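Local coordinates for SCO1/SenC family lipoprotein (Bacillus anthracis, PDB 4HDE) that probably helps deliver copper to cytochrome c oxidase during its assembly, as related Sco1-type thioredoxin-fold proteins do, at residues 136-141 / 147-152; 52-57 / 156-161; 37-42 / 117-122. All coordinates share one frame; numbering follows the deposited sequence. Where two conformers were deposited one is given.

Contact 1: residues 136-141 / 147-152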
ATOM      1  N   SER A 136      -3.891   7.081   3.953  1.00 15.46           N
ATOM      2  CA  SER A 136      -4.812   5.977   4.245  1.00 15.01           C
ATOM      3  C   SER A 136      -4.220   4.610   3.920  1.00 13.19           C
ATOM      4  O   SER A 136      -3.272   4.491   3.138  1.00 13.77           O
ATOM      5  CB  SER A 136      -6.109   6.133   3.447  1.00 16.09           C
ATOM      6  OG  SER A 136      -6.798   7.316   3.804  1.00 20.58           O
ATOM      7  N   PHE A 137      -4.798   3.577   4.527  1.00 13.15           N
ATOM      8  CA  PHE A 137      -4.628   2.204   4.068  1.00 13.53           C
ATOM      9  C   PHE A 137      -5.912   1.824   3.320  1.00 12.51           C
ATOM     10  O   PHE A 137      -7.006   2.155   3.767  1.00 13.66           O
ATOM     11  CB  PHE A 137      -4.467   1.235   5.244  1.00 13.48           C
ATOM     12  CG  PHE A 137      -3.176   1.379   6.029  1.00 14.51           C
ATOM     13  CD1 PHE A 137      -2.103   2.146   5.568  1.00 15.56           C
ATOM     14  CD2 PHE A 137      -3.034   0.689   7.230  1.00 15.89           C
ATOM     15  CE1 PHE A 137      -0.930   2.248   6.319  1.00 15.17           C
ATOM     16  CE2 PHE A 137      -1.873   0.783   7.979  1.00 17.10           C
ATOM     17  CZ  PHE A 137      -0.820   1.553   7.525  1.00 15.40           C
ATOM     18  N   TYR A 138      -5.775   1.115   2.209  1.00 11.89           N
ATOM     19  CA  TYR A 138      -6.913   0.689   1.402  1.00 12.48           C
ATOM     20  C   TYR A 138      -6.982  -0.821   1.322  1.00 12.28           C
ATOM     21  O   TYR A 138      -5.980  -1.472   1.036  1.00 14.23           O
ATOM     22  CB  TYR A 138      -6.787   1.250  -0.016  1.00 13.13           C
ATOM     23  CG  TYR A 138      -6.683   2.749  -0.062  1.00 13.17           C
ATOM     24  CD1 TYR A 138      -7.817   3.545  -0.134  1.00 15.66           C
ATOM     25  CD2 TYR A 138      -5.448   3.371  -0.031  1.00 12.82           C
ATOM     26  CE1 TYR A 138      -7.715   4.929  -0.180  1.00 15.22           C
ATOM     27  CE2 TYR A 138      -5.337   4.747  -0.069  1.00 14.19           C
ATOM     28  CZ  TYR A 138      -6.468   5.515  -0.142  1.00 15.65           C
ATOM     29  OH  TYR A 138      -6.349   6.888  -0.186  1.00 18.80           O
ATOM     30  N   LEU A 139      -8.167  -1.372   1.553  1.00 12.13           N
ATOM     31  CA  LEU A 139      -8.395  -2.808   1.446  1.00 12.60           C
ATOM     32  C   LEU A 139      -9.019  -3.111   0.092  1.00 12.21           C
ATOM     33  O   LEU A 139     -10.082  -2.581  -0.239  1.00 13.94           O
ATOM     34  CB  LEU A 139      -9.307  -3.297   2.575  1.00 13.61           C
ATOM     35  CG  LEU A 139      -9.636  -4.788   2.590  1.00 13.68           C
ATOM     36  CD1 LEU A 139      -8.386  -5.605   2.841  1.00 15.73           C
ATOM     37  CD2 LEU A 139     -10.693  -5.074   3.652  1.00 16.75           C
ATOM     38  N   ILE A 140      -8.359  -3.980  -0.669  1.00 12.20           N
ATOM     39  CA  ILE A 140      -8.778  -4.342  -2.019  1.00 12.47           C
ATOM     40  C   ILE A 140      -9.151  -5.823  -2.036  1.00 13.38           C
ATOM     41  O   ILE A 140      -8.430  -6.659  -1.485  1.00 14.00           O
ATOM     42  CB  ILE A 140      -7.656  -4.040  -3.043  1.00 13.78           C
ATOM     43  CG1 ILE A 140      -7.365  -2.537  -3.074  1.00 17.48           C
ATOM     44  CG2 ILE A 140      -8.046  -4.470  -4.433  1.00 14.19           C
ATOM     45  CD1 ILE A 140      -6.054  -2.143  -2.451  1.00 20.45           C
ATOM     46  N   ASP A 141     -10.283  -6.147  -2.650  1.00 11.90           N
ATOM     47  CA  ASP A 141     -10.759  -7.532  -2.626  1.00 13.04           C
ATOM     48  C   ASP A 141     -10.218  -8.373  -3.789  1.00 13.05           C
ATOM     49  O   ASP A 141      -9.459  -7.884  -4.638  1.00 13.53           O
ATOM     50  CB  ASP A 141     -12.291  -7.594  -2.540  1.00 13.10           C
ATOM     51  CG  ASP A 141     -12.989  -7.215  -3.845  1.00 14.29           C
ATOM     52  OD1 ASP A 141     -12.325  -6.960  -4.875  1.00 15.05           O
ATOM     53  OD2 ASP A 141     -14.241  -7.207  -3.833  1.00 18.97           O
HETATM   54  N   MSE A 147     -12.339  -1.673  -1.517  1.00 13.77           N
HETATM   55  CA  MSE A 147     -13.546  -1.866  -0.738  1.00 14.28           C
HETATM   56  C   MSE A 147     -13.618  -1.009   0.522  1.00 13.85           C
HETATM   57  O   MSE A 147     -14.706  -0.615   0.921  1.00 14.59           O
HETATM   58  CB  MSE A 147     -13.751  -3.352  -0.419  1.00 17.48           C
HETATM   59  CG  MSE A 147     -13.897  -4.218  -1.679  1.00 23.73           C
HETATM   60 SE   MSE A 147     -15.343  -3.682  -2.892  0.61 20.07          SE
HETATM   61  CE  MSE A 147     -16.678  -4.979  -2.325  1.00 17.82           C
ATOM     62  N   LYS A 148     -12.474  -0.720   1.143  1.00 13.50           N
ATOM     63  CA  LYS A 148     -12.463   0.037   2.397  1.00 14.06           C
ATOM     64  C   LYS A 148     -11.240   0.930   2.487  1.00 13.23           C
ATOM     65  O   LYS A 148     -10.194   0.621   1.913  1.00 14.64           O
ATOM     66  CB  LYS A 148     -12.465  -0.922   3.597  1.00 16.30           C
ATOM     67  CG  LYS A 148     -13.723  -1.769   3.745  1.00 18.08           C
ATOM     68  CD  LYS A 148     -14.878  -0.881   4.152  1.00 25.47           C
ATOM     69  CE  LYS A 148     -15.938  -1.631   4.919  1.00 35.19           C
ATOM     70  NZ  LYS A 148     -16.801  -0.668   5.659  1.00 26.60           N
ATOM     71  N   LYS A 149     -11.383   2.030   3.220  1.00 15.11           N
ATOM     72  CA  LYS A 149     -10.313   2.974   3.501  1.00 14.97           C
ATOM     73  C   LYS A 149     -10.230   3.184   5.015  1.00 13.83           C
ATOM     74  O   LYS A 149     -11.265   3.321   5.681  1.00 15.74           O
ATOM     75  CB  LYS A 149     -10.614   4.313   2.808  1.00 18.30           C
ATOM     76  CG  LYS A 149      -9.546   5.394   2.973  1.00 20.28           C
ATOM     77  CD  LYS A 149      -9.971   6.719   2.352  1.00 24.33           C
ATOM     78  CE  LYS A 149     -10.702   7.583   3.369  1.00 35.43           C
ATOM     79  NZ  LYS A 149     -11.022   8.937   2.835  1.00 44.27           N
ATOM     80  N   TYR A 150      -9.015   3.234   5.555  1.00 12.79           N
ATOM     81  CA  TYR A 150      -8.799   3.415   6.994  1.00 12.77           C
ATOM     82  C   TYR A 150      -7.622   4.348   7.188  1.00 14.85           C
ATOM     83  O   TYR A 150      -6.799   4.482   6.291  1.00 15.29           O
ATOM     84  CB  TYR A 150      -8.433   2.096   7.675  1.00 14.19           C
ATOM     85  CG  TYR A 150      -9.218   0.882   7.253  1.00 14.19           C
ATOM     86  CD1 TYR A 150     -10.378   0.513   7.912  1.00 14.98           C
ATOM     87  CD2 TYR A 150      -8.762   0.071   6.223  1.00 15.05           C
ATOM     88  CE1 TYR A 150     -11.085  -0.629   7.532  1.00 14.51           C
ATOM     89  CE2 TYR A 150      -9.453  -1.065   5.841  1.00 16.28           C
ATOM     90  CZ  TYR A 150     -10.606  -1.410   6.502  1.00 15.96           C
ATOM     91  OH  TYR A 150     -11.280  -2.548   6.114  1.00 16.83           O
ATOM     92  N   SER A 151      -7.500   4.977   8.351  1.00 14.19           N
ATOM     93  CA  SER A 151      -6.312   5.787   8.589  1.00 15.10           C
ATOM     94  C   SER A 151      -5.073   4.924   8.821  1.00 14.60           C
ATOM     95  O   SER A 151      -5.082   3.993   9.628  1.00 15.46           O
ATOM     96  CB  SER A 151      -6.500   6.740   9.765  1.00 16.29           C
ATOM     97  OG  SER A 151      -5.318   7.509   9.955  1.00 20.06           O
ATOM     98  N   GLY A 152      -3.992   5.254   8.121  1.00 16.25           N
ATOM     99  CA  GLY A 152      -2.728   4.573   8.326  1.00 16.16           C
ATOM    100  C   GLY A 152      -1.832   5.257   9.338  1.00 16.48           C
ATOM    101  O   GLY A 152      -0.739   4.778   9.617  1.00 19.30           O
TER
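Phe137 and Tyr150 pair through both of their backbone amides. Phe137 N donates to Tyr150 O at 2.8 Å, and Tyr150 N returns a bond to Phe137 O at 2.9 Å. This is one rung of an antiparallel hairpin; the next is set by Leu139 N on Lys148 O. At Leu139 the regular ladder gives way to a classic beta bulge, because Leu139 O faces two successive amides: a short, nearly straight bond from Met147 N (2.7 Å, N-H...O angle 169°) and a weak one from Lys148 N.

The side chains sort onto two faces. On one, the Phe137 ring lies over Gly152, whose CA sits 3.5 Å from the ring centroid in a CH-pi contact nearly on the ring normal (11° off). On the same face Leu139 CB meets the edge of the Tyr150 ring, 4.0 Å from CE2, while Leu139 CD2 reaches Tyr150 OH. That hydroxyl is held by Asp164. On the other face Lys149 runs beside Tyr138, its extended start (CG anti to the backbone N, chi1 -178°) laying CG 3.7 Å from Tyr138 CE1 and also against Ser136. Met147, the first residue of the bulge, is a selenomethionine whose chain, bent at chi2 and chi3, crosses Asp141 and brings CE 3.6 Å from Asp141 OD2; Asp141 OD1 is bound by Lys145 N in the connecting turn.

Within the mixed sheet, strand 136-140 is flanked by strand 35-40 on its far side, and 146-151 forms an outer strand. Leu139 and Tyr150 meet helix 158-169, whereas Phe137 reaches helix 48-64.

Contact 2: residues 52-57 / 156-161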
ATOM      1  N   THR A  52       4.457   2.870   8.039  1.00 12.76           N
ATOM      2  CA  THR A  52       5.019   1.583   7.695  1.00 13.19           C
ATOM      3  C   THR A  52       5.070   0.680   8.924  1.00 12.87           C
ATOM      4  O   THR A  52       4.789  -0.517   8.824  1.00 13.01           O
ATOM      5  CB  THR A  52       6.392   1.744   7.039  1.00 12.72           C
ATOM      6  OG1 THR A  52       6.258   2.588   5.879  1.00 14.40           O
ATOM      7  CG2 THR A  52       6.926   0.399   6.603  1.00 13.72           C
ATOM      8  N   ALA A  53       5.389   1.240  10.089  1.00 12.34           N
ATOM      9  CA  ALA A  53       5.322   0.454  11.319  1.00 12.96           C
ATOM     10  C   ALA A  53       3.891  -0.024  11.581  1.00 13.38           C
ATOM     11  O   ALA A  53       3.673  -1.144  12.072  1.00 13.21           O
ATOM     12  CB  ALA A  53       5.836   1.257  12.488  1.00 15.13           C
ATOM     13  N   ASN A  54       2.910   0.821  11.279  1.00 13.26           N
ATOM     14  CA  ASN A  54       1.515   0.429  11.465  1.00 12.19           C
ATOM     15  C   ASN A  54       1.121  -0.685  10.496  1.00 12.47           C
ATOM     16  O   ASN A  54       0.432  -1.643  10.861  1.00 12.86           O
ATOM     17  CB  ASN A  54       0.583   1.630  11.313  1.00 14.94           C
ATOM     18  CG  ASN A  54       0.785   2.666  12.395  1.00 15.80           C
ATOM     19  OD1 ASN A  54       1.341   2.384  13.457  1.00 17.19           O
ATOM     20  ND2 ASN A  54       0.333   3.885  12.132  1.00 18.36           N
HETATM   21  N   MSE A  55       1.570  -0.581   9.257  1.00 12.04           N
HETATM   22  CA  MSE A  55       1.329  -1.644   8.315  1.00 11.40           C
HETATM   23  C   MSE A  55       2.012  -2.939   8.766  1.00 11.45           C
HETATM   24  O   MSE A  55       1.447  -4.020   8.619  1.00 12.60           O
HETATM   25  CB  MSE A  55       1.764  -1.234   6.910  1.00 13.16           C
HETATM   26  CG  MSE A  55       1.416  -2.286   5.856  1.00 14.32           C
HETATM   27 SE   MSE A  55       1.508  -1.672   4.009  0.61 15.06          SE
HETATM   28  CE  MSE A  55      -0.252  -0.825   3.904  1.00 18.60           C
ATOM     29  N   ALA A  56       3.208  -2.838   9.343  1.00 11.99           N
ATOM     30  CA  ALA A  56       3.881  -4.024   9.876  1.00 12.27           C
ATOM     31  C   ALA A  56       3.103  -4.669  11.033  1.00 13.13           C
ATOM     32  O   ALA A  56       3.068  -5.896  11.164  1.00 13.00           O
ATOM     33  CB  ALA A  56       5.291  -3.680  10.305  1.00 12.78           C
ATOM     34  N   LYS A  57       2.478  -3.853  11.875  1.00 12.73           N
ATOM     35  CA  LYS A  57       1.657  -4.385  12.960  1.00 12.70           C
ATOM     36  C   LYS A  57       0.465  -5.129  12.364  1.00 13.53           C
ATOM     37  O   LYS A  57       0.134  -6.235  12.803  1.00 13.96           O
ATOM     38  CB  LYS A  57       1.191  -3.265  13.886  1.00 13.37           C
ATOM     39  CG  LYS A  57       0.342  -3.769  15.049  1.00 16.61           C
ATOM     40  CD  LYS A  57       0.191  -2.719  16.145  1.00 16.30           C
ATOM     41  CE  LYS A  57      -0.825  -3.161  17.192  1.00 18.70           C
ATOM     42  NZ  LYS A  57      -0.477  -4.455  17.846  1.00 20.84           N
ATOM     43  N   THR A 156      -5.092   3.891  13.724  1.00 15.69           N
ATOM     44  CA  THR A 156      -5.355   2.826  12.765  1.00 14.79           C
ATOM     45  C   THR A 156      -6.250   1.757  13.414  1.00 13.93           C
ATOM     46  O   THR A 156      -5.916   1.226  14.475  1.00 14.56           O
ATOM     47  CB  THR A 156      -4.042   2.205  12.277  1.00 16.21           C
ATOM     48  OG1 THR A 156      -3.258   3.212  11.623  1.00 17.59           O
ATOM     49  CG2 THR A 156      -4.311   1.067  11.311  1.00 15.16           C
ATOM     50  N   PRO A 157      -7.403   1.455  12.797  1.00 13.60           N
ATOM     51  CA  PRO A 157      -8.371   0.569  13.452  1.00 15.45           C
ATOM     52  C   PRO A 157      -8.085  -0.898  13.132  1.00 14.15           C
ATOM     53  O   PRO A 157      -8.802  -1.522  12.333  1.00 13.85           O
ATOM     54  CB  PRO A 157      -9.697   1.007  12.836  1.00 16.82           C
ATOM     55  CG  PRO A 157      -9.327   1.435  11.455  1.00 17.27           C
ATOM     56  CD  PRO A 157      -7.960   2.078  11.584  1.00 15.68           C
ATOM     57  N   TYR A 158      -7.071  -1.453  13.783  1.00 14.41           N
ATOM     58  CA  TYR A 158      -6.587  -2.786  13.428  1.00 13.86           C
ATOM     59  C   TYR A 158      -7.687  -3.835  13.482  1.00 15.64           C
ATOM     60  O   TYR A 158      -7.781  -4.683  12.598  1.00 15.76           O
ATOM     61  CB  TYR A 158      -5.434  -3.214  14.326  1.00 14.20           C
ATOM     62  CG  TYR A 158      -4.230  -2.310  14.200  1.00 14.86           C
ATOM     63  CD1 TYR A 158      -3.376  -2.406  13.104  1.00 16.20           C
ATOM     64  CD2 TYR A 158      -3.942  -1.363  15.175  1.00 15.02           C
ATOM     65  CE1 TYR A 158      -2.278  -1.590  12.984  1.00 15.99           C
ATOM     66  CE2 TYR A 158      -2.844  -0.529  15.053  1.00 17.08           C
ATOM     67  CZ  TYR A 158      -2.016  -0.657  13.954  1.00 15.91           C
ATOM     68  OH  TYR A 158      -0.919   0.159  13.824  1.00 17.88           O
ATOM     69  N   GLU A 159      -8.514  -3.777  14.518  1.00 14.35           N
ATOM     70  CA  GLU A 159      -9.582  -4.755  14.684  1.00 15.47           C
ATOM     71  C   GLU A 159     -10.630  -4.668  13.572  1.00 15.45           C
ATOM     72  O   GLU A 159     -11.107  -5.696  13.095  1.00 16.10           O
ATOM     73  CB  GLU A 159     -10.224  -4.613  16.066  1.00 17.62           C
ATOM     74  CG  GLU A 159      -9.287  -4.939  17.215  1.00 18.94           C
ATOM     75  CD  GLU A 159      -8.340  -3.797  17.578  1.00 19.44           C
ATOM     76  OE1 GLU A 159      -8.535  -2.660  17.091  1.00 19.91           O
ATOM     77  OE2 GLU A 159      -7.399  -4.042  18.361  1.00 21.06           O
ATOM     78  N   ASP A 160     -10.988  -3.450  13.163  1.00 14.95           N
ATOM     79  CA  ASP A 160     -11.893  -3.238  12.026  1.00 15.70           C
ATOM     80  C   ASP A 160     -11.330  -3.859  10.752  1.00 14.95           C
ATOM     81  O   ASP A 160     -12.040  -4.527   9.997  1.00 15.58           O
ATOM     82  CB  ASP A 160     -12.098  -1.736  11.766  1.00 18.92           C
ATOM     83  CG  ASP A 160     -13.114  -1.087  12.699  1.00 24.79           C
ATOM     84  OD1 ASP A 160     -13.585  -1.740  13.647  1.00 22.68           O
ATOM     85  OD2 ASP A 160     -13.431   0.107  12.481  1.00 24.45           O
ATOM     86  N   ILE A 161     -10.054  -3.599  10.491  1.00 13.04           N
ATOM     87  CA  ILE A 161      -9.412  -4.126   9.291  1.00 13.52           C
ATOM     88  C   ILE A 161      -9.393  -5.649   9.295  1.00 13.05           C
ATOM     89  O   ILE A 161      -9.747  -6.277   8.295  1.00 14.70           O
ATOM     90  CB  ILE A 161      -7.988  -3.571   9.119  1.00 13.40           C
ATOM     91  CG1 ILE A 161      -8.027  -2.035   9.081  1.00 13.08           C
ATOM     92  CG2 ILE A 161      -7.367  -4.134   7.838  1.00 14.99           C
ATOM     93  CD1 ILE A 161      -6.664  -1.371   9.076  1.00 14.57           C
TER
HETATM   94  O   HOH W   1      -0.847   2.241  15.584  1.00 28.84           O
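The Tyr158 ring lies between two aliphatic groups: Lys57 CD over one face, 3.7 Å from CZ, and Thr156 CG2 against the opposite face. At the ring's edge, in plane, are the backbone oxygen, Asn54 O, 3.4 Å from Tyr158 CE1, and a bound water. The aromatic thus bridges two helices of the thioredoxin-like fold, packing the first turn of helix 158-169 against helix 48-64.

Lys57 supplies its aliphatic stem in a CH-pi contact. With CG anti to the backbone N (chi1 -179°) and the chain extended as far as CE, it crosses the Tyr158 side chain at about a right angle; a bend at chi4 then places Lys57 NZ 5.5 Å from the Tyr158 ring centroid, at most a weak cation-pi attraction. Pro157, at the N-cap position and the centre of an inverse gamma turn, leads the chain from Thr156 into the helix.

Asn54 and Thr156 approach one another, but ND2 of Asn54 donates to Gly152 O, just past strand 146-151, and Thr156 OG1 bonds to Ser151 O at that strand's end. The Asn54 amide is turned 82° from the ring plane, and its OD1 is joined to the phenol indirectly: one water donates to Asn54 OD1 at 3.1 Å and hydrogen-bonds Tyr158 OH at 2.7 Å.

Contact 3: residues 37-42 / 117-122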
ATOM      1  N   ALA A  37      -3.195  -1.557   0.462  1.00 11.60           N
ATOM      2  CA  ALA A  37      -2.296  -0.609  -0.200  1.00 13.32           C
ATOM      3  C   ALA A  37      -2.088   0.663   0.628  1.00 11.25           C
ATOM      4  O   ALA A  37      -3.010   1.154   1.294  1.00 12.85           O
ATOM      5  CB  ALA A  37      -2.843  -0.242  -1.562  1.00 15.11           C
ATOM      6  N   ASP A  38      -0.867   1.193   0.577  1.00 11.73           N
ATOM      7  CA  ASP A  38      -0.626   2.566   0.985  1.00 12.57           C
ATOM      8  C   ASP A  38       0.342   3.262   0.022  1.00 12.86           C
ATOM      9  O   ASP A  38       0.896   2.626  -0.882  1.00 13.72           O
ATOM     10  CB  ASP A  38      -0.198   2.662   2.463  1.00 12.82           C
ATOM     11  CG  ASP A  38       1.213   2.158   2.723  1.00 14.63           C
ATOM     12  OD1 ASP A  38       1.814   1.508   1.850  1.00 13.80           O
ATOM     13  OD2 ASP A  38       1.733   2.400   3.850  1.00 15.61           O
ATOM     14  N   PHE A  39       0.513   4.565   0.231  1.00 12.98           N
ATOM     15  CA  PHE A  39       1.413   5.419  -0.551  1.00 13.20           C
ATOM     16  C   PHE A  39       2.425   6.040   0.398  1.00 13.76           C
ATOM     17  O   PHE A  39       2.056   6.523   1.465  1.00 15.29           O
ATOM     18  CB  PHE A  39       0.613   6.506  -1.271  1.00 15.63           C
ATOM     19  CG  PHE A  39      -0.251   5.977  -2.377  1.00 14.01           C
ATOM     20  CD1 PHE A  39       0.201   5.990  -3.685  1.00 15.92           C
ATOM     21  CD2 PHE A  39      -1.510   5.451  -2.114  1.00 17.01           C
ATOM     22  CE1 PHE A  39      -0.584   5.492  -4.721  1.00 16.65           C
ATOM     23  CE2 PHE A  39      -2.299   4.952  -3.150  1.00 19.21           C
ATOM     24  CZ  PHE A  39      -1.830   4.971  -4.452  1.00 17.67           C
HETATM   25  N   MSE A  40       3.692   6.037   0.012  1.00 13.74           N
HETATM   26  CA  MSE A  40       4.755   6.527   0.884  0.54 13.13           C
HETATM   27  C   MSE A  40       5.998   6.868   0.080  1.00 12.78           C
HETATM   28  O   MSE A  40       6.023   6.715  -1.135  1.00 13.62           O
HETATM   29  CB  MSE A  40       5.097   5.472   1.930  0.54 15.01           C
HETATM   30  CG  MSE A  40       5.320   4.085   1.344  0.54 16.48           C
HETATM   31 SE   MSE A  40       6.751   3.121   2.231  0.34 39.68          SE
HETATM   32  CE  MSE A  40       8.267   3.969   1.356  0.54 25.13           C
ATOM     33  N   PHE A  41       7.022   7.376   0.754  1.00 14.06           N
ATOM     34  CA  PHE A  41       8.310   7.603   0.105  1.00 13.67           C
ATOM     35  C   PHE A  41       9.421   7.509   1.129  1.00 15.25           C
ATOM     36  O   PHE A  41       9.212   7.806   2.302  1.00 17.01           O
ATOM     37  CB  PHE A  41       8.352   8.910  -0.717  1.00 14.61           C
ATOM     38  CG  PHE A  41       8.253  10.179   0.092  1.00 15.45           C
ATOM     39  CD1 PHE A  41       9.339  11.043   0.197  1.00 16.52           C
ATOM     40  CD2 PHE A  41       7.057  10.534   0.694  1.00 15.37           C
ATOM     41  CE1 PHE A  41       9.233  12.221   0.928  1.00 17.66           C
ATOM     42  CE2 PHE A  41       6.946  11.712   1.417  1.00 16.64           C
ATOM     43  CZ  PHE A  41       8.028  12.542   1.544  1.00 17.38           C
ATOM     44  N   THR A  42      10.600   7.072   0.699  1.00 14.37           N
ATOM     45  CA  THR A  42      11.650   6.732   1.658  1.00 16.45           C
ATOM     46  C   THR A  42      12.327   7.935   2.296  1.00 17.05           C
ATOM     47  O   THR A  42      12.908   7.809   3.370  1.00 21.61           O
ATOM     48  CB  THR A  42      12.728   5.781   1.075  1.00 17.94           C
ATOM     49  OG1 THR A  42      13.576   6.489   0.167  1.00 18.56           O
ATOM     50  CG2 THR A  42      12.081   4.598   0.367  1.00 18.42           C
ATOM     51  N   ASP A 117      -6.626   8.716  -9.983  1.00 17.21           N
ATOM     52  CA  ASP A 117      -7.681   8.023 -10.709  1.00 18.14           C
ATOM     53  C   ASP A 117      -8.181   6.775 -10.004  1.00 18.82           C
ATOM     54  O   ASP A 117      -9.341   6.387 -10.171  1.00 22.36           O
ATOM     55  CB  ASP A 117      -7.212   7.674 -12.124  1.00 22.21           C
ATOM     56  CG  ASP A 117      -7.210   8.877 -13.044  1.00 27.27           C
ATOM     57  OD1 ASP A 117      -7.691   9.946 -12.615  1.00 28.83           O
ATOM     58  OD2 ASP A 117      -6.744   8.753 -14.196  1.00 33.02           O
ATOM     59  N   ASN A 118      -7.317   6.154  -9.217  1.00 17.62           N
ATOM     60  CA  ASN A 118      -7.660   4.890  -8.568  1.00 16.28           C
ATOM     61  C   ASN A 118      -7.942   5.004  -7.080  1.00 17.76           C
ATOM     62  O   ASN A 118      -8.754   4.257  -6.538  1.00 19.37           O
ATOM     63  CB  ASN A 118      -6.559   3.873  -8.814  1.00 16.92           C
ATOM     64  CG  ASN A 118      -6.386   3.572 -10.278  1.00 18.13           C
ATOM     65  OD1 ASN A 118      -7.175   2.835 -10.865  1.00 19.36           O
ATOM     66  ND2 ASN A 118      -5.373   4.174 -10.893  1.00 19.49           N
ATOM     67  N   PHE A 119      -7.271   5.936  -6.418  1.00 15.60           N
ATOM     68  CA  PHE A 119      -7.395   6.059  -4.974  1.00 15.64           C
ATOM     69  C   PHE A 119      -7.888   7.428  -4.514  1.00 16.71           C
ATOM     70  O   PHE A 119      -7.900   7.700  -3.312  1.00 18.90           O
ATOM     71  CB  PHE A 119      -6.076   5.691  -4.298  1.00 17.44           C
ATOM     72  CG  PHE A 119      -5.707   4.244  -4.462  1.00 14.43           C
ATOM     73  CD1 PHE A 119      -6.136   3.297  -3.539  1.00 14.46           C
ATOM     74  CD2 PHE A 119      -4.952   3.822  -5.543  1.00 15.25           C
ATOM     75  CE1 PHE A 119      -5.817   1.967  -3.691  1.00 15.90           C
ATOM     76  CE2 PHE A 119      -4.631   2.496  -5.706  1.00 15.45           C
ATOM     77  CZ  PHE A 119      -5.056   1.562  -4.770  1.00 16.15           C
ATOM     78  N   GLN A 120      -8.312   8.267  -5.457  1.00 17.56           N
ATOM     79  CA  GLN A 120      -8.860   9.585  -5.144  1.00 21.61           C
ATOM     80  C   GLN A 120      -7.966  10.354  -4.188  1.00 22.85           C
ATOM     81  O   GLN A 120      -8.447  11.025  -3.273  1.00 24.44           O
ATOM     82  CB  GLN A 120     -10.268   9.448  -4.562  1.00 23.90           C
ATOM     83  CG  GLN A 120     -11.159   8.566  -5.404  1.00 26.56           C
ATOM     84  CD  GLN A 120     -12.614   8.668  -5.023  1.00 29.96           C
ATOM     85  OE1 GLN A 120     -12.995   9.493  -4.194  1.00 26.14           O
ATOM     86  NE2 GLN A 120     -13.443   7.830  -5.636  1.00 33.37           N
ATOM     87  N   SER A 121      -6.664  10.272  -4.424  1.00 20.84           N
ATOM     88  CA  SER A 121      -5.678  10.875  -3.542  0.59 20.81           C
ATOM     89  C   SER A 121      -4.681  11.725  -4.333  1.00 20.97           C
ATOM     90  O   SER A 121      -4.099  11.254  -5.314  1.00 20.78           O
ATOM     91  CB  SER A 121      -4.941   9.775  -2.777  0.59 23.42           C
ATOM     92  OG  SER A 121      -4.070  10.311  -1.801  0.59 31.87           O
ATOM     93  N   LEU A 122      -4.483  12.961  -3.893  1.00 18.72           N
ATOM     94  CA  LEU A 122      -3.558  13.878  -4.546  0.57 17.33           C
ATOM     95  C   LEU A 122      -2.115  13.536  -4.208  1.00 18.22           C
ATOM     96  O   LEU A 122      -1.786  13.266  -3.055  1.00 19.95           O
ATOM     97  CB  LEU A 122      -3.845  15.317  -4.113  0.57 20.02           C
ATOM     98  CG  LEU A 122      -2.875  16.379  -4.640  0.57 21.58           C
ATOM     99  CD1 LEU A 122      -3.054  16.578  -6.134  0.57 25.00           C
ATOM    100  CD2 LEU A 122      -3.059  17.698  -3.901  0.57 25.60           C
TER
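Ala37, whose CB touches Phe119, is fixed by a backbone hydrogen bond from its N to Tyr138 O, which ties strand 35-40 to strand 136-140. Across the contact itself the chemistry is wholly apolar, and two aromatic rings carry it.

Phe39 drives its edge into the face of Phe119 in a T-shaped (edge-to-face) pair, with centroids 5.2 Å apart and planes at 74°. The approach is off centre. Phe39 CZ comes within 3.5 Å of Phe119 CD2, while its neighbour CE2 lies 3.7 Å from Phe119 CG, so the outer end of one ring rests over the root of the other. Phe119 points its side chain toward strand 35-40, and with CG anti to its own carbonyl carbon (chi1 -66°) the ring presents a face to the Phe39 edge. There Ala37 CB, 4.3 Å from Phe119 CE1, gives a second, looser point of contact.

The cluster extends beyond this pair. Phe119 also makes an edge-to-face contact with Tyr138 of the adjoining strand, and Phe39 meets the ring of Phe74 on the strand on its other side. Asp38 and Met40 direct their side chains to the opposite face of the sheet, where helix 48-64 lies. A central strand that feeds alternate residues into cores above and below it, with helices on both faces, is the layered alpha/beta/alpha plan of the thioredoxin fold.

In the fold
Contacts 1 and 3 are buried and share the sheet, since strands 136-140 and 35-40 are neighbours in it; contact 2 is only partly buried. Their chemistry follows their place. Contact 1 is dominated by the backbone ladder of a hairpin, contact 3 is purely aromatic and aliphatic, and contact 2 mixes a ring, a lysine stem and a bridging water. Contacts 1 and 2 meet where the outer strand runs toward helix 158-169, the Phe137 ring also packing on Met55. Contact 2 joins two helices on one face of the sheet, whereas contact 3 sets Phe119, at the end of helix 108-119, against the other; their centres are about 17 Å apart, yet Met55 still reaches Asp38.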